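Local coordinates for putative sugar ABC transporter, substrate-binding protein (Clostridium phytofermentans, PDB 4WZZ) that binds L-rhamnose in the cleft between its two domains and probably delivers such sugars to an ABC transporter for uptake, at residues Ala124-Leu129 with Asn147-Lys152; Asp143-Ala148 with Thr189-Asn194; Ala166-Ile171 with Ser207-Leu212. All coordinates share one frame; numbering follows the deposited sequence.

Contact 1 (Ala124-Leu129 with Asn147-Lys152); sequences ALEPAL and NANSRK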
ATOM      1  N   ALA A 124       6.517  12.602 -10.828  1.00 26.40           N
ATOM      2  CA  ALA A 124       7.043  13.871 -10.325  1.00 23.53           C
ATOM      3  C   ALA A 124       8.367  13.717  -9.592  1.00 24.60           C
ATOM      4  O   ALA A 124       9.137  14.674  -9.485  1.00 27.65           O
ATOM      5  CB  ALA A 124       6.009  14.540  -9.422  1.00 27.47           C
ATOM      6  N   LEU A 125       8.646  12.516  -9.099  1.00 23.51           N
ATOM      7  CA  LEU A 125       9.874  12.286  -8.343  1.00 25.12           C
ATOM      8  C   LEU A 125      11.072  11.991  -9.241  1.00 24.10           C
ATOM      9  O   LEU A 125      12.195  11.833  -8.753  1.00 25.58           O
ATOM     10  CB  LEU A 125       9.669  11.118  -7.379  1.00 20.03           C
ATOM     11  CG  LEU A 125       8.411  11.162  -6.518  1.00 21.08           C
ATOM     12  CD1 LEU A 125       8.365   9.902  -5.681  1.00 22.97           C
ATOM     13  CD2 LEU A 125       8.410  12.405  -5.638  1.00 23.45           C
ATOM     14  N   GLU A 126      10.838  11.908 -10.551  1.00 25.71           N
ATOM     15  CA  GLU A 126      11.845  11.364 -11.446  1.00 27.18           C
ATOM     16  C   GLU A 126      13.109  12.236 -11.476  1.00 27.40           C
ATOM     17  O   GLU A 126      14.219  11.707 -11.457  1.00 30.91           O
ATOM     18  CB  GLU A 126      11.297  11.138 -12.864  1.00 29.77           C
ATOM     19  CG  GLU A 126      12.387  10.662 -13.842  1.00 29.04           C
ATOM     20  CD  GLU A 126      11.861  10.117 -15.161  1.00 31.00           C
ATOM     21  OE1 GLU A 126      10.628   9.988 -15.350  1.00 29.56           O
ATOM     22  OE2 GLU A 126      12.713   9.805 -16.016  1.00 31.11           O
ATOM     23  N   PRO A 127      12.955  13.564 -11.536  1.00 28.96           N
ATOM     24  CA  PRO A 127      14.202  14.345 -11.551  1.00 31.33           C
ATOM     25  C   PRO A 127      15.059  14.162 -10.294  1.00 32.99           C
ATOM     26  O   PRO A 127      16.275  13.988 -10.413  1.00 36.03           O
ATOM     27  CB  PRO A 127      13.707  15.788 -11.658  1.00 35.15           C
ATOM     28  CG  PRO A 127      12.395  15.680 -12.343  1.00 34.02           C
ATOM     29  CD  PRO A 127      11.783  14.394 -11.864  1.00 29.73           C
ATOM     30  N   ALA A 128      14.448  14.195  -9.114  1.00 28.14           N
ATOM     31  CA  ALA A 128      15.226  14.074  -7.888  1.00 28.02           C
ATOM     32  C   ALA A 128      15.851  12.685  -7.770  1.00 29.07           C
ATOM     33  O   ALA A 128      17.008  12.546  -7.344  1.00 29.02           O
ATOM     34  CB  ALA A 128      14.370  14.383  -6.685  1.00 26.92           C
ATOM     35  N   LEU A 129      15.093  11.658  -8.160  1.00 26.69           N
ATOM     36  CA  LEU A 129      15.576  10.290  -8.062  1.00 26.40           C
ATOM     37  C   LEU A 129      16.644  10.009  -9.105  1.00 27.91           C
ATOM     38  O   LEU A 129      17.566   9.218  -8.873  1.00 28.31           O
ATOM     39  CB  LEU A 129      14.424   9.294  -8.186  1.00 24.95           C
ATOM     40  CG  LEU A 129      13.443   9.344  -7.013  1.00 23.44           C
ATOM     41  CD1 LEU A 129      12.284   8.372  -7.258  1.00 22.19           C
ATOM     42  CD2 LEU A 129      14.164   9.047  -5.683  1.00 24.65           C
ATOM     43  N   ASN A 147       7.933   5.558 -11.275  1.00 23.59           N
ATOM     44  CA  ASN A 147       7.917   4.987 -12.616  1.00 25.90           C
ATOM     45  C   ASN A 147       9.148   4.100 -12.888  1.00 26.11           C
ATOM     46  O   ASN A 147      10.038   4.002 -12.056  1.00 24.13           O
ATOM     47  CB  ASN A 147       7.695   6.063 -13.677  1.00 22.70           C
ATOM     48  CG  ASN A 147       8.850   7.023 -13.826  1.00 23.34           C
ATOM     49  OD1 ASN A 147      10.017   6.678 -13.632  1.00 26.42           O
ATOM     50  ND2 ASN A 147       8.516   8.251 -14.183  1.00 24.12           N
ATOM     51  N   ALA A 148       9.181   3.427 -14.038  1.00 22.56           N
ATOM     52  CA  ALA A 148      10.236   2.440 -14.312  1.00 23.63           C
ATOM     53  C   ALA A 148      11.615   3.070 -14.501  1.00 29.35           C
ATOM     54  O   ALA A 148      12.636   2.418 -14.267  1.00 33.38           O
ATOM     55  CB  ALA A 148       9.888   1.629 -15.538  1.00 25.31           C
ATOM     56  N   ASN A 149      11.629   4.323 -14.933  1.00 25.30           N
ATOM     57  CA  ASN A 149      12.871   5.063 -15.166  1.00 26.71           C
ATOM     58  C   ASN A 149      13.468   5.641 -13.894  1.00 28.34           C
ATOM     59  O   ASN A 149      14.583   6.177 -13.914  1.00 32.28           O
ATOM     60  CB  ASN A 149      12.621   6.215 -16.133  1.00 31.36           C
ATOM     61  CG  ASN A 149      12.453   5.747 -17.560  1.00 41.95           C
ATOM     62  OD1 ASN A 149      12.863   4.640 -17.912  1.00 46.76           O
ATOM     63  ND2 ASN A 149      11.845   6.587 -18.391  1.00 43.55           N
ATOM     64  N   SER A 150      12.723   5.547 -12.799  1.00 25.01           N
ATOM     65  CA  SER A 150      13.097   6.179 -11.544  1.00 27.51           C
ATOM     66  C   SER A 150      13.557   5.177 -10.487  1.00 29.43           C
ATOM     67  O   SER A 150      13.721   5.545  -9.325  1.00 36.09           O
ATOM     68  CB  SER A 150      11.892   6.972 -11.004  1.00 27.37           C
ATOM     69  OG  SER A 150      11.555   8.044 -11.875  1.00 29.78           O
ATOM     70  N   ARG A 151      13.735   3.917 -10.870  1.00 24.05           N
ATOM     71  CA  ARG A 151      14.025   2.861  -9.899  1.00 23.41           C
ATOM     72  C   ARG A 151      14.762   1.690 -10.536  1.00 24.19           C
ATOM     73  O   ARG A 151      14.764   1.542 -11.757  1.00 25.65           O
ATOM     74  CB  ARG A 151      12.710   2.325  -9.309  1.00 24.03           C
ATOM     75  CG  ARG A 151      11.965   1.422 -10.282  1.00 21.63           C
ATOM     76  CD  ARG A 151      10.649   0.947  -9.736  1.00 22.23           C
ATOM     77  NE  ARG A 151      10.110  -0.189 -10.499  1.00 20.09           N
ATOM     78  CZ  ARG A 151       8.987  -0.170 -11.219  1.00 24.36           C
ATOM     79  NH1 ARG A 151       8.259   0.934 -11.355  1.00 19.70           N
ATOM     80  NH2 ARG A 151       8.584  -1.277 -11.824  1.00 21.58           N
ATOM     81  N   LYS A 152      15.380   0.852  -9.712  1.00 25.51           N
ATOM     82  CA  LYS A 152      15.965  -0.383 -10.214  1.00 25.73           C
ATOM     83  C   LYS A 152      14.964  -1.533 -10.070  1.00 25.40           C
ATOM     84  O   LYS A 152      15.012  -2.493 -10.840  1.00 24.65           O
ATOM     85  CB  LYS A 152      17.292  -0.684  -9.512  1.00 25.52           C
ATOM     86  CG  LYS A 152      18.398   0.236  -9.967  1.00 36.21           C
ATOM     87  CD  LYS A 152      19.711  -0.139  -9.324  1.00 46.09           C
ATOM     88  CE  LYS A 152      20.888   0.420 -10.082  1.00 47.05           C
ATOM     89  NZ  LYS A 152      22.117   0.372  -9.239  1.00 42.97           N
TER
HETATM   90  O   HOH W   1       9.835   8.673 -17.406  1.00 32.64           O

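Contact 2 (Asp143-Ala148 with Thr189-Asn194); sequences DSATNA and TATNQN. With RAM (alpha-L-rhamnopyranose), chain B.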
ATOM      1  N   ASP A 143       5.750  -0.346  -1.920  1.00 12.92           N
ATOM      2  CA  ASP A 143       4.392   0.055  -1.489  1.00 13.04           C
ATOM      3  C   ASP A 143       3.644   0.786  -2.593  1.00 13.04           C
ATOM      4  O   ASP A 143       2.525   0.403  -2.966  1.00 13.82           O
ATOM      5  CB  ASP A 143       4.464   0.911  -0.218  1.00 12.27           C
ATOM      6  CG  ASP A 143       3.103   1.317   0.303  1.00 12.05           C
ATOM      7  OD1 ASP A 143       2.206   0.456   0.392  1.00 10.86           O
ATOM      8  OD2 ASP A 143       2.963   2.504   0.639  1.00 10.91           O
ATOM      9  N   SER A 144       4.250   1.847  -3.101  1.00 13.23           N
ATOM     10  CA  SER A 144       3.671   2.647  -4.174  1.00 13.18           C
ATOM     11  C   SER A 144       4.796   2.999  -5.149  1.00 14.31           C
ATOM     12  O   SER A 144       5.804   3.604  -4.770  1.00 14.83           O
ATOM     13  CB  SER A 144       3.017   3.904  -3.584  1.00 16.77           C
ATOM     14  OG  SER A 144       2.457   4.734  -4.591  1.00 14.57           O
ATOM     15  N   ALA A 145       4.635   2.592  -6.398  1.00 15.76           N
ATOM     16  CA  ALA A 145       5.760   2.609  -7.338  1.00 16.41           C
ATOM     17  C   ALA A 145       6.076   3.997  -7.895  1.00 17.66           C
ATOM     18  O   ALA A 145       5.176   4.751  -8.280  1.00 17.11           O
ATOM     19  CB  ALA A 145       5.486   1.640  -8.493  1.00 17.05           C
ATOM     20  N   THR A 146       7.370   4.310  -7.973  1.00 17.64           N
ATOM     21  CA  THR A 146       7.834   5.355  -8.864  1.00 20.58           C
ATOM     22  C   THR A 146       7.787   4.742 -10.249  1.00 23.04           C
ATOM     23  O   THR A 146       7.654   3.527 -10.389  1.00 24.69           O
ATOM     24  CB  THR A 146       9.297   5.734  -8.634  1.00 25.12           C
ATOM     25  OG1 THR A 146      10.111   4.566  -8.819  1.00 31.60           O
ATOM     26  CG2 THR A 146       9.493   6.275  -7.236  1.00 24.91           C
ATOM     27  N   ASN A 147       7.933   5.558 -11.275  1.00 23.59           N
ATOM     28  CA  ASN A 147       7.917   4.987 -12.616  1.00 25.90           C
ATOM     29  C   ASN A 147       9.148   4.100 -12.888  1.00 26.11           C
ATOM     30  O   ASN A 147      10.038   4.002 -12.056  1.00 24.13           O
ATOM     31  CB  ASN A 147       7.695   6.063 -13.677  1.00 22.70           C
ATOM     32  CG  ASN A 147       8.850   7.023 -13.826  1.00 23.34           C
ATOM     33  OD1 ASN A 147      10.017   6.678 -13.632  1.00 26.42           O
ATOM     34  ND2 ASN A 147       8.516   8.251 -14.183  1.00 24.12           N
ATOM     35  N   ALA A 148       9.181   3.427 -14.038  1.00 22.56           N
ATOM     36  CA  ALA A 148      10.236   2.440 -14.312  1.00 23.63           C
ATOM     37  C   ALA A 148      11.615   3.070 -14.501  1.00 29.35           C
ATOM     38  O   ALA A 148      12.636   2.418 -14.267  1.00 33.38           O
ATOM     39  CB  ALA A 148       9.888   1.629 -15.538  1.00 25.31           C
ATOM     40  N   THR A 189      -2.838  11.216  -6.736  1.00 14.93           N
ATOM     41  CA  THR A 189      -1.620  10.921  -7.462  1.00 15.41           C
ATOM     42  C   THR A 189      -0.919   9.636  -7.025  1.00 14.83           C
ATOM     43  O   THR A 189       0.073   9.239  -7.651  1.00 15.39           O
ATOM     44  CB  THR A 189      -0.618  12.072  -7.276  1.00 16.21           C
ATOM     45  OG1 THR A 189      -0.451  12.321  -5.878  1.00 17.81           O
ATOM     46  CG2 THR A 189      -1.142  13.338  -7.955  1.00 20.67           C
ATOM     47  N   ALA A 190      -1.430   8.973  -5.989  1.00 14.08           N
ATOM     48  CA  ALA A 190      -0.752   7.814  -5.429  1.00 15.96           C
ATOM     49  C   ALA A 190      -0.766   6.664  -6.412  1.00 13.96           C
ATOM     50  O   ALA A 190      -1.816   6.200  -6.854  1.00 13.16           O
ATOM     51  CB  ALA A 190      -1.423   7.384  -4.132  1.00 13.71           C
ATOM     52  N   THR A 191       0.416   6.196  -6.761  1.00 14.26           N
ATOM     53  CA  THR A 191       0.532   5.143  -7.751  1.00 14.20           C
ATOM     54  C   THR A 191      -0.215   3.893  -7.364  1.00 13.36           C
ATOM     55  O   THR A 191      -0.887   3.298  -8.207  1.00 13.55           O
ATOM     56  CB  THR A 191       2.025   4.789  -7.977  1.00 15.10           C
ATOM     57  OG1 THR A 191       2.753   6.011  -8.096  1.00 15.99           O
ATOM     58  CG2 THR A 191       2.187   3.921  -9.211  1.00 19.96           C
ATOM     59  N   ASN A 192      -0.078   3.462  -6.109  1.00 12.64           N
ATOM     60  CA  ASN A 192      -0.707   2.203  -5.730  1.00 13.42           C
ATOM     61  C   ASN A 192      -2.226   2.257  -5.769  1.00 12.18           C
ATOM     62  O   ASN A 192      -2.856   1.395  -6.399  1.00 11.79           O
ATOM     63  CB  ASN A 192      -0.183   1.625  -4.390  1.00 13.19           C
ATOM     64  CG  ASN A 192      -0.267   2.580  -3.225  1.00 13.04           C
ATOM     65  OD1 ASN A 192      -0.609   3.755  -3.360  1.00 11.24           O
ATOM     66  ND2 ASN A 192       0.090   2.069  -2.041  1.00 11.97           N
ATOM     67  N   GLN A 193      -2.844   3.237  -5.130  1.00 11.20           N
ATOM     68  CA  GLN A 193      -4.308   3.294  -5.214  1.00 12.86           C
ATOM     69  C   GLN A 193      -4.745   3.425  -6.647  1.00 11.55           C
ATOM     70  O   GLN A 193      -5.707   2.813  -7.066  1.00 11.46           O
ATOM     71  CB  GLN A 193      -4.905   4.426  -4.384  1.00 10.60           C
ATOM     72  CG  GLN A 193      -5.071   4.070  -2.913  1.00  9.82           C
ATOM     73  CD  GLN A 193      -3.854   4.373  -2.064  1.00 11.91           C
ATOM     74  OE1 GLN A 193      -2.992   5.169  -2.433  1.00 11.54           O
ATOM     75  NE2 GLN A 193      -3.822   3.794  -0.865  1.00  9.21           N
ATOM     76  N   ASN A 194      -4.045   4.235  -7.432  1.00 12.32           N
ATOM     77  CA  ASN A 194      -4.476   4.392  -8.809  1.00 13.05           C
ATOM     78  C   ASN A 194      -4.398   3.065  -9.584  1.00 13.23           C
ATOM     79  O   ASN A 194      -5.268   2.775 -10.430  1.00 13.51           O
ATOM     80  CB  ASN A 194      -3.665   5.487  -9.493  1.00 13.96           C
ATOM     81  CG  ASN A 194      -4.087   6.877  -9.044  1.00 14.87           C
ATOM     82  OD1 ASN A 194      -5.150   7.060  -8.432  1.00 14.50           O
ATOM     83  ND2 ASN A 194      -3.258   7.866  -9.347  1.00 16.28           N
TER
HETATM   84  C1  RAM B 401      -2.180   3.532   3.184  1.00  9.99           C
HETATM   85  C2  RAM B 401      -1.109   3.974   2.194  1.00  9.31           C
HETATM   86  C3  RAM B 401      -0.328   2.794   1.614  1.00  9.34           C
HETATM   87  C4  RAM B 401      -1.269   1.692   1.140  1.00  8.93           C
HETATM   88  C5  RAM B 401      -2.263   1.328   2.241  1.00  6.38           C
HETATM   89  C6  RAM B 401      -3.282   0.305   1.766  1.00  7.27           C
HETATM   90  O1  RAM B 401      -1.563   3.090   4.342  1.00 14.55           O
HETATM   91  O2  RAM B 401      -1.781   4.677   1.195  1.00  9.58           O
HETATM   92  O3  RAM B 401       0.489   3.310   0.567  1.00  9.79           O
HETATM   93  O4  RAM B 401      -0.517   0.554   0.760  1.00  8.74           O
HETATM   94  O5  RAM B 401      -2.961   2.462   2.681  1.00  8.18           O

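Contact 3 (Ala166-Ile171 with Ser207-Leu212); sequences ALMDAI and SKYSKL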
ATOM      1  N   ALA A 166      -9.824  -9.280  -5.365  1.00 14.86           N
ATOM      2  CA  ALA A 166     -10.336  -9.511  -4.015  1.00 12.23           C
ATOM      3  C   ALA A 166     -11.371  -8.453  -3.675  1.00 11.02           C
ATOM      4  O   ALA A 166     -12.442  -8.743  -3.137  1.00 11.35           O
ATOM      5  CB  ALA A 166      -9.190  -9.460  -2.992  1.00 14.36           C
ATOM      6  N   LEU A 167     -11.050  -7.197  -3.959  1.00  9.38           N
ATOM      7  CA  LEU A 167     -11.967  -6.125  -3.641  1.00  9.14           C
ATOM      8  C   LEU A 167     -13.258  -6.186  -4.436  1.00 11.32           C
ATOM      9  O   LEU A 167     -14.332  -5.988  -3.885  1.00  9.56           O
ATOM     10  CB  LEU A 167     -11.264  -4.768  -3.797  1.00  9.03           C
ATOM     11  CG  LEU A 167     -10.150  -4.518  -2.757  1.00 10.45           C
ATOM     12  CD1 LEU A 167      -9.450  -3.210  -3.017  1.00 11.74           C
ATOM     13  CD2 LEU A 167     -10.693  -4.570  -1.336  1.00 11.91           C
HETATM   14  N   MSE A 168     -13.175  -6.471  -5.733  1.00 10.59           N
HETATM   15  CA  MSE A 168     -14.406  -6.533  -6.532  1.00 10.75           C
HETATM   16  C   MSE A 168     -15.298  -7.661  -6.038  1.00 12.72           C
HETATM   17  O   MSE A 168     -16.513  -7.496  -5.944  1.00 11.84           O
HETATM   18  CB  MSE A 168     -14.135  -6.690  -8.024  1.00 12.60           C
HETATM   19  CG  MSE A 168     -13.655  -5.418  -8.712  1.00 12.72           C
HETATM   20 SE   MSE A 168     -14.785  -3.825  -8.344  1.00 22.56          SE
HETATM   21  CE  MSE A 168     -16.546  -4.606  -8.692  1.00 13.47           C
ATOM     22  N   ASP A 169     -14.705  -8.814  -5.741  1.00 14.26           N
ATOM     23  CA  ASP A 169     -15.486  -9.946  -5.243  1.00 14.80           C
ATOM     24  C   ASP A 169     -16.083  -9.611  -3.885  1.00 10.52           C
ATOM     25  O   ASP A 169     -17.223  -9.990  -3.609  1.00 12.69           O
ATOM     26  CB  ASP A 169     -14.645 -11.224  -5.175  1.00 16.00           C
ATOM     27  CG  ASP A 169     -14.365 -11.824  -6.560  1.00 21.74           C
ATOM     28  OD1 ASP A 169     -15.131 -11.532  -7.508  1.00 19.75           O
ATOM     29  OD2 ASP A 169     -13.377 -12.586  -6.709  1.00 23.07           O
ATOM     30  N   ALA A 170     -15.353  -8.861  -3.049  1.00 11.00           N
ATOM     31  CA  ALA A 170     -15.894  -8.409  -1.783  1.00 11.25           C
ATOM     32  C   ALA A 170     -17.090  -7.511  -1.976  1.00 13.23           C
ATOM     33  O   ALA A 170     -18.129  -7.682  -1.332  1.00 12.53           O
ATOM     34  CB  ALA A 170     -14.827  -7.688  -0.956  1.00 13.53           C
ATOM     35  N   ILE A 171     -16.975  -6.545  -2.878  1.00 11.70           N
ATOM     36  CA  ILE A 171     -18.104  -5.648  -3.133  1.00 10.49           C
ATOM     37  C   ILE A 171     -19.321  -6.430  -3.625  1.00 11.13           C
ATOM     38  O   ILE A 171     -20.437  -6.208  -3.170  1.00 13.47           O
ATOM     39  CB  ILE A 171     -17.717  -4.541  -4.128  1.00 12.53           C
ATOM     40  CG1 ILE A 171     -16.664  -3.595  -3.509  1.00 12.64           C
ATOM     41  CG2 ILE A 171     -18.935  -3.755  -4.540  1.00 12.32           C
ATOM     42  CD1 ILE A 171     -15.720  -3.004  -4.548  1.00 13.56           C
ATOM     43  N   SER A 207     -19.165  -9.827 -16.717  1.00 17.30           N
ATOM     44  CA  SER A 207     -20.624  -9.827 -16.607  1.00 18.08           C
ATOM     45  C   SER A 207     -21.121 -10.146 -15.186  1.00 20.67           C
ATOM     46  O   SER A 207     -22.234  -9.750 -14.799  1.00 19.79           O
ATOM     47  CB  SER A 207     -21.236 -10.775 -17.642  1.00 25.76           C
ATOM     48  OG  SER A 207     -20.802 -12.082 -17.391  1.00 34.52           O
ATOM     49  N   LYS A 208     -20.304 -10.814 -14.376  1.00 17.78           N
ATOM     50  CA  LYS A 208     -20.747 -11.129 -13.010  1.00 18.02           C
ATOM     51  C   LYS A 208     -20.990  -9.881 -12.159  1.00 19.45           C
ATOM     52  O   LYS A 208     -21.745  -9.935 -11.174  1.00 17.79           O
ATOM     53  CB  LYS A 208     -19.757 -12.044 -12.301  1.00 21.17           C
ATOM     54  CG  LYS A 208     -18.462 -11.379 -11.962  1.00 20.30           C
ATOM     55  CD  LYS A 208     -17.395 -12.389 -11.544  1.00 28.25           C
ATOM     56  CE  LYS A 208     -17.635 -12.911 -10.145  1.00 29.88           C
ATOM     57  NZ  LYS A 208     -16.423 -13.615  -9.632  1.00 33.48           N
ATOM     58  N   TYR A 209     -20.375  -8.766 -12.551  1.00 16.29           N
ATOM     59  CA  TYR A 209     -20.485  -7.511 -11.798  1.00 13.96           C
ATOM     60  C   TYR A 209     -21.466  -6.529 -12.434  1.00 13.76           C
ATOM     61  O   TYR A 209     -21.485  -5.375 -12.081  1.00 17.61           O
ATOM     62  CB  TYR A 209     -19.124  -6.828 -11.691  1.00 12.55           C
ATOM     63  CG  TYR A 209     -18.015  -7.710 -11.131  1.00 12.01           C
ATOM     64  CD1 TYR A 209     -17.997  -8.071  -9.787  1.00 14.79           C
ATOM     65  CD2 TYR A 209     -17.009  -8.194 -11.951  1.00 11.98           C
ATOM     66  CE1 TYR A 209     -16.991  -8.877  -9.267  1.00 14.55           C
ATOM     67  CE2 TYR A 209     -15.984  -8.996 -11.435  1.00 13.03           C
ATOM     68  CZ  TYR A 209     -15.994  -9.335 -10.096  1.00 19.52           C
ATOM     69  OH  TYR A 209     -15.008 -10.131  -9.584  1.00 21.77           O
ATOM     70  N   SER A 210     -22.284  -6.989 -13.367  1.00 17.31           N
ATOM     71  CA  SER A 210     -23.022  -6.073 -14.231  1.00 19.53           C
ATOM     72  C   SER A 210     -24.115  -5.279 -13.507  1.00 20.98           C
ATOM     73  O   SER A 210     -24.533  -4.229 -13.989  1.00 22.27           O
ATOM     74  CB  SER A 210     -23.630  -6.825 -15.410  1.00 24.50           C
ATOM     75  OG  SER A 210     -24.620  -7.724 -14.969  1.00 23.43           O
ATOM     76  N   LYS A 211     -24.568  -5.779 -12.361  1.00 18.86           N
ATOM     77  CA  LYS A 211     -25.593  -5.088 -11.561  1.00 17.83           C
ATOM     78  C   LYS A 211     -25.037  -4.153 -10.507  1.00 18.57           C
ATOM     79  O   LYS A 211     -25.803  -3.531  -9.769  1.00 16.80           O
ATOM     80  CB  LYS A 211     -26.507  -6.095 -10.876  1.00 19.72           C
ATOM     81  CG  LYS A 211     -27.307  -6.953 -11.839  1.00 22.94           C
ATOM     82  CD  LYS A 211     -27.676  -8.270 -11.186  1.00 34.04           C
ATOM     83  CE  LYS A 211     -29.134  -8.344 -10.826  1.00 43.73           C
ATOM     84  NZ  LYS A 211     -29.935  -9.011 -11.893  1.00 47.85           N
ATOM     85  N   LEU A 212     -23.706  -4.062 -10.418  1.00 15.92           N
ATOM     86  CA  LEU A 212     -23.045  -3.087  -9.557  1.00 15.83           C
ATOM     87  C   LEU A 212     -22.849  -1.801 -10.335  1.00 18.24           C
ATOM     88  O   LEU A 212     -22.677  -1.829 -11.551  1.00 18.06           O
ATOM     89  CB  LEU A 212     -21.684  -3.626  -9.112  1.00 13.16           C
ATOM     90  CG  LEU A 212     -21.688  -4.886  -8.248  1.00 18.35           C
ATOM     91  CD1 LEU A 212     -20.264  -5.354  -7.959  1.00 16.32           C
ATOM     92  CD2 LEU A 212     -22.420  -4.615  -6.945  1.00 19.44           C
TER

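Contact 1 (Ala124-Leu129 with Asn147-Lys152)
E126 reaches the loop 147-152 through a first torsion that sets CG opposite its backbone N (chi1 176°) and an extended chain beyond it, while N147 sets CG between its backbone N and carbonyl carbon (chi1 68°), which brings the amide up to the glutamate. The two groups meet at E126 OE1 and N147 ND2, 3.0 Å apart, in a hydrogen bond with an N-H...O angle of 155°. Carboxylate and amide planes stand nearly perpendicular, and the amide nitrogen approaches OE1 from above the carboxylate plane. The same oxygen takes a second donor, a water 2.6 Å from E126 OE1, and that water accepts in turn from N149 ND2, so OE1 is tied to the loop once directly and once through solvent. The other oxygen, E126 OE2, lies 3.6 Å from N149 CB.

Nearer the helix backbone, S150 fits against the aliphatic base of the glutamate, its OG 3.3 Å from E126 CB. That hydroxyl donates to N147 OD1 at 2.7 Å, which fixes the rotation of the amide and leaves ND2 turned toward the glutamate. One turn further along the helix, L129 CD1 rests 3.8 Å from S150 O and 4.0 Å from S150 CB, so the leucine methyl packs against the serine. N147 ND2 also bonds D123 just ahead of the helix, so two acidic side chains share one amide group.

In this periplasmic binding protein fold, the contact packs the N-terminal end of helix 126-134, in the alpha/beta domain of the mixed sheet, against the connection between parallel strands 138-142 and 154-156. L125 and A128 pack on helix 97-110, L129 on V139 of strand 138-142, and R151 forms a salt bridge with D346 ahead of strand 349-352.

Contact 2 (Asp143-Ala148 with Thr189-Asn194)
D143 and N192 grip the same rhamnose hydroxyl, RAM O3, in the interdomain cleft of a periplasmic binding protein fold, one from the loop after strand 138-142 and the other from the first turn of helix 191-203. D143 OD2 accepts from RAM O3 at 2.6 Å, and N192 ND2 donates to RAM O3 at 2.9 Å, with an N-H...O angle of 161°. The second carboxylate oxygen, D143 OD1, accepts from RAM O4 at 2.7 Å, so the aspartate spans two adjacent hydroxyls. Q193, bent at its second torsion, curls back to place NE2 3.0 Å from RAM O2, in a nearly straight bond (170°).

Other pocket residues hold these groups: Y68 and Q157 also hydrogen-bond D143 OD1, and K62 bonds both N192 OD1 and the sugar. Behind them, where the two segments come together, S144 OG accepts from N192 N at 3.2 Å, at the start of the helix, and is itself bonded to A119 O. This second-shell bond fastens the loop to the backbone of the very residue that donates to O3.

Further from the sugar, the methyl group A145 CB lies 4.1 Å from T191 CG2. Beside it, T191 OG1, also bonded to T122, donates to A145 O at 2.7 Å, tilted 18° from the carbonyl plane.

Contact 3 (Ala166-Ile171 with Ser207-Leu212)
Helix 160-174 is met here by the loop that links helix 191-203 to strand 212-219, on the alpha/beta domain with the four-stranded parallel sheet. A type I beta turn from Y209 to L212 brings the loop back to the strand, and the three side chains K208, Y209 and L212 face the helix. At the outer end D169 OD1 takes two donors: Y209 OH at 2.5 Å and K208 NZ at 3.2 Å, the latter a salt bridge. They approach from opposite faces of the carboxylate plane, each well out of it, 41° for the hydroxyl and 36° for the ammonium. The lysine runs alongside the tyrosine, across one face of its ring: its CG lies 3.4 Å above the plane, over the centre of the Y209 ring, and a bend at chi3 (-75°) turns NZ to the aspartate.

Inward the contact becomes apolar. M168, a selenomethionine, lays CB 3.8 Å from Y209 CE1, while its chain, bent at chi2 and chi3, carries CE to 3.9 Å from L212 CD1. The same leucine methyl sits 4.0 Å from I171 CG2, so CD1 is shared between residues one helical turn apart. W181 of strand 179-185 and V203 of helix 191-203 continue this core.

Q165 donates to D169 OD2, giving the carboxylate a partner at each oxygen. A lysine ammonium and a tyrosine hydroxyl converging on D169 OD1 would be expected to favour the charged carboxylate.

How the contacts relate
From the N terminus, contact 1 opens at 124-129 and closes at 147-152, spanning helix 126-134 and strand 138-142. Contact 2 begins at 143-148, sharing N147 and A148 with contact 1, and closes across the cleft at 189-194. Contact 3 opens at 166-171, inside that span, and closes at 207-212 beyond it, so contacts 2 and 3 cross while contacts 1 and 3 follow in series. Contacts 1 and 2 touch, with L129 CD1 3.5 Å from T146 CG2; contact 3 lies about 34 Å from contact 1, centre to centre. Contact 1 lies within the domain of the mixed sheet and contact 3 within that of the four-stranded parallel sheet; contact 2 bridges them at the sugar.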